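Long-range contacts in terminase, large subunit (Enterobacteria phage P22, PDB 4DKW), which drives viral DNA into empty capsids as an ATP-powered motor and cuts the genome as an endonuclease, the present chain being its C-terminal nuclease domain: residues 6-10 / 133-137; 56-61 / 147-153; 153-157 / 169-173. All coordinates share one frame; numbering follows the deposited sequence.

Helix 148-156 ties the three contacts together: contacts 2 and 3 both use it and share Glu-153, while contact 1 meets it through Phe-8, whose ring lies against that of Phe-154. Contact 1 is buried but lies toward the periphery and away from the metal sites; it is mostly apolar, with one arginine bound to a backbone carbonyl. Contact 2, nearest the middle of the chain and partly buried, runs from an apolar end at Leu-56 to a salt bridge at Lys-61. Contact 3 is buried and polar at its heart, where a carboxylate binds the start of helix 171-181 beside the magnesium ligand Asp-171.

Contact 1: residues 6-10 / 133-137; sequences RIFQI and RDLML
Arg-133 opens the contact by reaching from the helix to the backbone carbonyl of Ile-7. Its CG lies anti to the backbone N (chi1 -178°) and the chain bends at chi3, which brings the guanidinium edge-on to that oxygen. NH2 donates to Ile-7 O at 2.8 Å in a fairly straight bond (158°), close to the guanidinium plane but tilted from the carbonyl plane, and NE adds a weak, longer bond to the same oxygen. The aliphatic part of the arginine works too: CB stands at the edge of the Phe-8 ring, and CG lies 3.9 Å from Ile-10 CD1.

One turn on, Met-136 points toward the loop, and its extended chain carries SD and CE to the Phe-8 ring, the two side chains crossing at about a right angle. Met-136 CE sits over one face of the Phe-8 ring, 3.9 Å from its centroid, in a CH-pi contact; SD approaches obliquely, 3.7 Å from Phe-8 CD1, making this a Met-aromatic contact. The opposite face is covered by Ile-7 CG2. In the fold, the pairing seats the loop after strand 5-6 against the last turn of helix 125-137, with an inverse gamma turn centred on Gln-9 carrying the loop from Phe-8 to Ile-10. Nearer its backbone, Met-136 CB meets Ile-10 CD1 at 3.6 Å.

Leu-137, at the exposed end, closes over the same methyl: its CD2 is 3.7 Å from Ile-10 CD1 and also touches Ile-10 CG1.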
# COMPACT_ATOMS: atom_id res chain seq x y z
N ARG A 6 -17.23 10.80 3.69
CA ARG A 6 -16.23 9.76 3.55
C ARG A 6 -15.96 9.42 2.10
O ARG A 6 -16.86 9.47 1.25
CB ARG A 6 -16.63 8.51 4.32
CG ARG A 6 -16.35 8.62 5.81
CD ARG A 6 -16.73 7.34 6.51
NE ARG A 6 -16.26 6.18 5.76
CZ ARG A 6 -16.43 4.92 6.14
NH1 ARG A 6 -17.06 4.63 7.27
NH2 ARG A 6 -15.96 3.94 5.38
N ILE A 7 -14.70 9.07 1.82
CA ILE A 7 -14.25 8.76 0.48
C ILE A 7 -14.74 7.38 0.05
O ILE A 7 -15.24 7.21 -1.06
CB ILE A 7 -12.71 8.89 0.37
CG1 ILE A 7 -12.33 10.38 0.27
CG2 ILE A 7 -12.19 8.14 -0.82
CD1 ILE A 7 -10.86 10.67 0.42
N PHE A 8 -14.62 6.40 0.95
CA PHE A 8 -15.12 5.05 0.70
C PHE A 8 -16.41 4.80 1.49
O PHE A 8 -16.37 4.36 2.64
CB PHE A 8 -14.05 4.00 1.05
CG PHE A 8 -12.76 4.14 0.27
CD1 PHE A 8 -12.72 3.92 -1.10
CD2 PHE A 8 -11.57 4.46 0.92
CE1 PHE A 8 -11.54 4.05 -1.81
CE2 PHE A 8 -10.39 4.58 0.22
CZ PHE A 8 -10.38 4.38 -1.15
N GLN A 9 -17.55 5.10 0.88
CA GLN A 9 -18.83 4.85 1.54
C GLN A 9 -19.31 3.43 1.28
O GLN A 9 -20.32 3.20 0.61
CB GLN A 9 -19.87 5.88 1.14
CG GLN A 9 -19.69 7.20 1.85
CD GLN A 9 -20.75 8.22 1.51
OE1 GLN A 9 -21.48 8.05 0.54
NE2 GLN A 9 -20.83 9.28 2.30
N ILE A 10 -18.55 2.49 1.83
CA ILE A 10 -18.73 1.07 1.59
C ILE A 10 -18.65 0.40 2.95
O ILE A 10 -17.78 0.73 3.76
CB ILE A 10 -17.63 0.56 0.63
CG1 ILE A 10 -17.69 1.33 -0.70
CG2 ILE A 10 -17.77 -0.93 0.38
CD1 ILE A 10 -16.62 0.98 -1.67
N ARG A 133 -12.00 2.07 -5.42
CA ARG A 133 -13.40 2.03 -5.01
C ARG A 133 -14.21 1.12 -5.93
O ARG A 133 -15.09 0.40 -5.46
CB ARG A 133 -14.05 3.42 -4.99
CG ARG A 133 -15.52 3.36 -4.50
CD ARG A 133 -16.33 4.62 -4.80
NE ARG A 133 -15.86 5.78 -4.04
CZ ARG A 133 -15.12 6.75 -4.56
NH1 ARG A 133 -14.76 6.69 -5.85
NH2 ARG A 133 -14.73 7.77 -3.80
N ASP A 134 -13.93 1.18 -7.23
CA ASP A 134 -14.60 0.30 -8.20
C ASP A 134 -14.35 -1.14 -7.83
O ASP A 134 -15.28 -1.94 -7.81
CB ASP A 134 -14.09 0.55 -9.62
CG ASP A 134 -14.56 1.86 -10.19
OD1 ASP A 134 -15.49 2.48 -9.63
OD2 ASP A 134 -14.00 2.27 -11.23
N LEU A 135 -13.10 -1.47 -7.53
CA LEU A 135 -12.72 -2.84 -7.17
C LEU A 135 -13.46 -3.28 -5.92
O LEU A 135 -13.95 -4.40 -5.85
CB LEU A 135 -11.21 -2.97 -6.97
CG LEU A 135 -10.32 -2.73 -8.20
CD1 LEU A 135 -8.84 -2.70 -7.81
CD2 LEU A 135 -10.57 -3.81 -9.23
N MET A 136 -13.53 -2.40 -4.92
CA MET A 136 -14.28 -2.69 -3.70
C MET A 136 -15.74 -3.01 -3.98
O MET A 136 -16.28 -3.99 -3.46
CB MET A 136 -14.21 -1.51 -2.72
CG MET A 136 -12.82 -1.24 -2.19
SD MET A 136 -12.83 0.24 -1.20
CE MET A 136 -11.08 0.37 -0.79
N LEU A 137 -16.37 -2.18 -4.81
CA LEU A 137 -17.78 -2.31 -5.14
C LEU A 137 -18.07 -3.58 -5.94
O LEU A 137 -19.11 -4.21 -5.78
CB LEU A 137 -18.25 -1.06 -5.91
CG LEU A 137 -18.30 0.22 -5.07
CD1 LEU A 137 -18.55 1.41 -5.98
CD2 LEU A 137 -19.37 0.09 -3.98

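Contact 2: residues 56-61 / 147-153; sequences LARVWK and CEPFFEE
Lys-61 runs out from the strand to meet Glu-153 coming from the helix in the opposite direction. Its CB starts beside the ring of Pro-149, 4.3 Å from that residue's CB. From there CG is anti to the backbone N (chi1 178°) and every later torsion stays extended, so the chain spans straight along to the carboxylate. CD and CE pass alongside Glu-153 OE2, and NZ ends 2.5 Å from OE2, a short salt bridge made on the anti lone pair, the side turned away from OE1. That leaves the syn sides of the carboxylate to other donors: backbone amides at the start of helix 171-181. Lys-61 NZ also has a long, weak ion pair with Asp-171, a catalytic magnesium ligand.

Farther back along the strand the contact turns apolar. Val-59 splits its branches between two residues, CG1 to Pro-149 CB at 3.7 Å and CG2 to Cys-147 CB at 3.8 Å. Cys-147 SG lies 3.6 Å from both Leu-56 O and Ala-57 O, near the classic beta bulge formed by Ala-57 and Arg-58 opposite Gln-44. Leu-56 CD2 presses obliquely on the Phe-150 ring, 3.4 Å from Phe-150 CD1.

Helix segment 148-153 crosses strand segment 56-61 of the RNase H-like sheet at 72°, the two short axes 8.3 Å apart, while strand 53-62 lies between strands 40-48 and 141-144 and helix 171-181 packs against both Val-59 and Phe-150.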
# COMPACT_ATOMS: atom_id res chain seq x y z
N LEU A 56 -5.33 -7.38 0.33
CA LEU A 56 -4.37 -6.73 1.18
C LEU A 56 -4.10 -7.71 2.32
O LEU A 56 -4.92 -7.86 3.22
CB LEU A 56 -4.92 -5.40 1.70
CG LEU A 56 -3.94 -4.59 2.54
CD1 LEU A 56 -2.68 -4.28 1.74
CD2 LEU A 56 -4.61 -3.32 3.02
N ALA A 57 -2.95 -8.39 2.26
CA ALA A 57 -2.69 -9.54 3.13
C ALA A 57 -1.85 -9.23 4.37
O ALA A 57 -1.97 -9.91 5.38
CB ALA A 57 -2.06 -10.66 2.32
N ARG A 58 -0.97 -8.24 4.29
CA ARG A 58 -0.12 -7.88 5.42
C ARG A 58 -0.04 -6.37 5.55
O ARG A 58 0.07 -5.67 4.55
CB ARG A 58 1.29 -8.45 5.27
CG ARG A 58 1.38 -9.93 4.94
CD ARG A 58 1.21 -10.76 6.17
NE ARG A 58 1.53 -12.17 5.93
CZ ARG A 58 0.64 -13.10 5.58
NH1 ARG A 58 -0.64 -12.78 5.42
NH2 ARG A 58 1.04 -14.35 5.39
N VAL A 59 -0.10 -5.87 6.78
CA VAL A 59 -0.00 -4.44 7.08
C VAL A 59 0.82 -4.21 8.34
O VAL A 59 0.59 -4.86 9.36
CB VAL A 59 -1.39 -3.80 7.28
CG1 VAL A 59 -1.26 -2.46 7.96
CG2 VAL A 59 -2.11 -3.66 5.94
N TRP A 60 1.77 -3.29 8.26
CA TRP A 60 2.55 -2.87 9.41
C TRP A 60 2.63 -1.35 9.39
O TRP A 60 2.99 -0.75 8.37
CB TRP A 60 3.94 -3.50 9.40
CG TRP A 60 4.84 -3.06 10.54
CD1 TRP A 60 4.85 -3.54 11.82
CD2 TRP A 60 5.89 -2.08 10.47
NE1 TRP A 60 5.83 -2.90 12.56
CE2 TRP A 60 6.48 -2.01 11.75
CE3 TRP A 60 6.38 -1.25 9.45
CZ2 TRP A 60 7.53 -1.13 12.04
CZ3 TRP A 60 7.42 -0.38 9.74
CH2 TRP A 60 7.99 -0.33 11.02
N LYS A 61 2.29 -0.72 10.50
CA LYS A 61 2.28 0.74 10.60
C LYS A 61 2.89 1.18 11.92
O LYS A 61 2.49 0.69 12.98
CB LYS A 61 0.84 1.24 10.50
CG LYS A 61 0.68 2.74 10.63
CD LYS A 61 -0.78 3.13 10.46
CE LYS A 61 -0.97 4.62 10.67
NZ LYS A 61 -2.34 5.04 10.31
N CYS A 147 -5.67 -7.13 9.29
CA CYS A 147 -5.00 -5.89 8.87
C CYS A 147 -5.76 -4.69 9.40
O CYS A 147 -6.14 -3.81 8.63
CB CYS A 147 -4.91 -5.79 7.35
SG CYS A 147 -3.91 -7.07 6.60
N GLU A 148 -5.97 -4.65 10.71
CA GLU A 148 -6.75 -3.58 11.34
C GLU A 148 -6.31 -2.13 11.05
O GLU A 148 -7.17 -1.25 10.92
CB GLU A 148 -6.88 -3.82 12.85
CG GLU A 148 -7.76 -2.80 13.58
CD GLU A 148 -9.23 -2.83 13.13
OE1 GLU A 148 -9.67 -3.84 12.54
OE2 GLU A 148 -9.94 -1.83 13.39
N PRO A 149 -4.99 -1.85 10.96
CA PRO A 149 -4.62 -0.46 10.62
C PRO A 149 -5.19 0.04 9.29
O PRO A 149 -5.34 1.25 9.14
CB PRO A 149 -3.09 -0.51 10.56
CG PRO A 149 -2.72 -1.60 11.48
CD PRO A 149 -3.80 -2.65 11.31
N PHE A 150 -5.50 -0.86 8.35
CA PHE A 150 -6.18 -0.44 7.13
C PHE A 150 -7.57 0.10 7.44
O PHE A 150 -7.98 1.14 6.94
CB PHE A 150 -6.33 -1.58 6.13
CG PHE A 150 -7.16 -1.21 4.92
CD1 PHE A 150 -6.57 -0.64 3.81
CD2 PHE A 150 -8.54 -1.40 4.92
CE1 PHE A 150 -7.33 -0.28 2.69
CE2 PHE A 150 -9.30 -1.03 3.82
CZ PHE A 150 -8.70 -0.48 2.71
N PHE A 151 -8.32 -0.64 8.24
CA PHE A 151 -9.71 -0.28 8.52
C PHE A 151 -9.82 0.99 9.36
O PHE A 151 -10.75 1.79 9.18
CB PHE A 151 -10.45 -1.46 9.17
CG PHE A 151 -10.64 -2.62 8.24
CD1 PHE A 151 -11.52 -2.51 7.16
CD2 PHE A 151 -9.92 -3.79 8.40
CE1 PHE A 151 -11.69 -3.56 6.28
CE2 PHE A 151 -10.09 -4.85 7.53
CZ PHE A 151 -10.98 -4.73 6.47
N GLU A 152 -8.86 1.19 10.25
CA GLU A 152 -8.78 2.42 11.03
C GLU A 152 -8.70 3.65 10.15
O GLU A 152 -9.33 4.67 10.43
CB GLU A 152 -7.58 2.38 11.98
CG GLU A 152 -7.68 1.29 13.04
CD GLU A 152 -6.46 1.24 13.95
OE1 GLU A 152 -5.41 1.83 13.59
OE2 GLU A 152 -6.55 0.61 15.03
N GLU A 153 -7.91 3.56 9.08
CA GLU A 153 -7.75 4.66 8.13
C GLU A 153 -8.94 4.77 7.17
O GLU A 153 -9.42 5.87 6.88
CB GLU A 153 -6.46 4.49 7.32
CG GLU A 153 -5.18 4.44 8.16
CD GLU A 153 -3.93 4.54 7.30
OE1 GLU A 153 -4.07 4.57 6.06
OE2 GLU A 153 -2.80 4.61 7.85

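Contact 3: residues 153-157 / 169-173; sequences EFRLY and NDDVL. With MG (magnesium ion), chain E.
Glu-153 drives its carboxylate into the first turn of helix 171-181, and this is where the contact is tight. Glu-153 OE1 accepts a hydrogen bond from Leu-173 N at 2.9 Å. Glu-153 OE2 accepts one from Val-172 N at 3.1 Å, and both bonds are fairly straight. The two donors come on the syn side, 26° and 22° out of the carboxylate plane, so two adjacent amides hold the group in a fixed orientation. Its CB and CG lie against Asn-169 O, each 3.1 Å away, and Leu-173 CG is packed 3.3 Å from OE1. Beyond the acid, Leu-173 CD1 sits over one face of the Tyr-157 ring, 3.6 Å from the centroid, in a CH-pi contact. Tyr-157 has CG anti to its N (chi1 -151°, well short of staggered), which swings the ring over toward this methyl; Asp-170 CB meets the ring obliquely at CE1.

The outer side is looser. There exposed Leu-156 and Asn-169 merely brush, CD1 to OD1 at 4.0 Å, their side chains crossing at a slant.

Asp-171, at the start of the same helix, sends its OD1 to the magnesium ion at 2.3 Å, while OD2 stays near Glu-153 OE2; two waters and Asp-33 also bind the metal. This is the catalytic metal site of the RNase H-like nuclease. Glu-153 is placed as a second-shell residue would be and probably helps fix the turn that presents Asp-171. The two amides and the salt-bridged Lys-61 probably offset the negative charge of Glu-153, whose OE2 is close to the like-charged Asp-171 OD2.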
# COMPACT_ATOMS: atom_id res chain seq x y z
N GLU A 153 -7.91 3.56 9.08
CA GLU A 153 -7.75 4.66 8.13
C GLU A 153 -8.94 4.77 7.17
O GLU A 153 -9.42 5.87 6.88
CB GLU A 153 -6.46 4.49 7.32
CG GLU A 153 -5.18 4.44 8.16
CD GLU A 153 -3.93 4.54 7.30
OE1 GLU A 153 -4.07 4.57 6.06
OE2 GLU A 153 -2.80 4.61 7.85
N PHE A 154 -9.39 3.62 6.69
CA PHE A 154 -10.55 3.48 5.80
C PHE A 154 -11.76 4.21 6.39
O PHE A 154 -12.49 4.90 5.66
CB PHE A 154 -10.82 1.98 5.62
CG PHE A 154 -12.02 1.66 4.76
CD1 PHE A 154 -11.89 1.54 3.38
CD2 PHE A 154 -13.25 1.39 5.34
CE1 PHE A 154 -12.97 1.21 2.60
CE2 PHE A 154 -14.35 1.06 4.55
CZ PHE A 154 -14.20 0.97 3.19
N ARG A 155 -11.95 4.06 7.70
CA ARG A 155 -13.07 4.67 8.42
C ARG A 155 -13.02 6.20 8.49
O ARG A 155 -14.07 6.86 8.54
CB ARG A 155 -13.13 4.13 9.84
CG ARG A 155 -13.63 2.72 9.92
CD ARG A 155 -13.89 2.31 11.36
NE ARG A 155 -12.68 1.89 12.05
CZ ARG A 155 -12.26 0.64 12.15
NH1 ARG A 155 -12.96 -0.35 11.60
NH2 ARG A 155 -11.15 0.36 12.82
N LEU A 156 -11.81 6.75 8.49
CA LEU A 156 -11.59 8.19 8.66
C LEU A 156 -11.30 8.96 7.36
O LEU A 156 -11.29 10.18 7.37
CB LEU A 156 -10.41 8.39 9.61
CG LEU A 156 -10.60 7.82 11.02
CD1 LEU A 156 -9.33 8.04 11.82
CD2 LEU A 156 -11.77 8.51 11.68
N TYR A 157 -11.04 8.25 6.27
CA TYR A 157 -10.64 8.87 5.01
C TYR A 157 -11.80 9.68 4.41
O TYR A 157 -12.86 9.12 4.08
CB TYR A 157 -10.21 7.78 4.03
CG TYR A 157 -9.19 8.20 3.00
CD1 TYR A 157 -8.15 9.07 3.33
CD2 TYR A 157 -9.22 7.68 1.71
CE1 TYR A 157 -7.19 9.43 2.38
CE2 TYR A 157 -8.27 8.02 0.77
CZ TYR A 157 -7.26 8.89 1.10
OH TYR A 157 -6.31 9.22 0.15
N ASN A 169 -3.99 10.34 8.40
CA ASN A 169 -4.30 8.95 8.70
C ASN A 169 -4.42 8.13 7.44
O ASN A 169 -5.41 7.43 7.26
CB ASN A 169 -5.61 8.83 9.48
CG ASN A 169 -5.59 9.60 10.77
OD1 ASN A 169 -6.33 10.57 10.94
ND2 ASN A 169 -4.73 9.18 11.69
N ASP A 170 -3.43 8.24 6.55
CA ASP A 170 -3.55 7.65 5.23
C ASP A 170 -2.27 6.97 4.75
O ASP A 170 -2.07 6.81 3.55
CB ASP A 170 -4.00 8.70 4.22
CG ASP A 170 -3.03 9.85 4.08
OD1 ASP A 170 -2.06 9.91 4.86
OD2 ASP A 170 -3.24 10.71 3.19
N ASP A 171 -1.44 6.55 5.69
CA ASP A 171 -0.17 5.89 5.36
C ASP A 171 -0.34 4.48 4.78
O ASP A 171 0.28 4.16 3.76
CB ASP A 171 0.72 5.87 6.60
CG ASP A 171 0.72 7.21 7.32
OD1 ASP A 171 1.31 8.18 6.77
OD2 ASP A 171 0.13 7.29 8.42
N VAL A 172 -1.15 3.64 5.43
CA VAL A 172 -1.51 2.32 4.89
C VAL A 172 -2.29 2.46 3.57
O VAL A 172 -2.06 1.70 2.62
CB VAL A 172 -2.33 1.49 5.92
CG1 VAL A 172 -2.87 0.19 5.28
CG2 VAL A 172 -1.47 1.18 7.14
N LEU A 173 -3.17 3.45 3.49
CA LEU A 173 -3.94 3.71 2.27
C LEU A 173 -3.01 4.09 1.12
O LEU A 173 -3.12 3.55 0.02
CB LEU A 173 -5.00 4.80 2.51
CG LEU A 173 -6.13 4.40 3.46
CD1 LEU A 173 -7.02 5.59 3.78
CD2 LEU A 173 -6.97 3.26 2.88
MG MG E . 2.49 9.11 5.00
O HOH W 1 3.79 9.66 3.60
O HOH W 2 2.10 10.82 6.26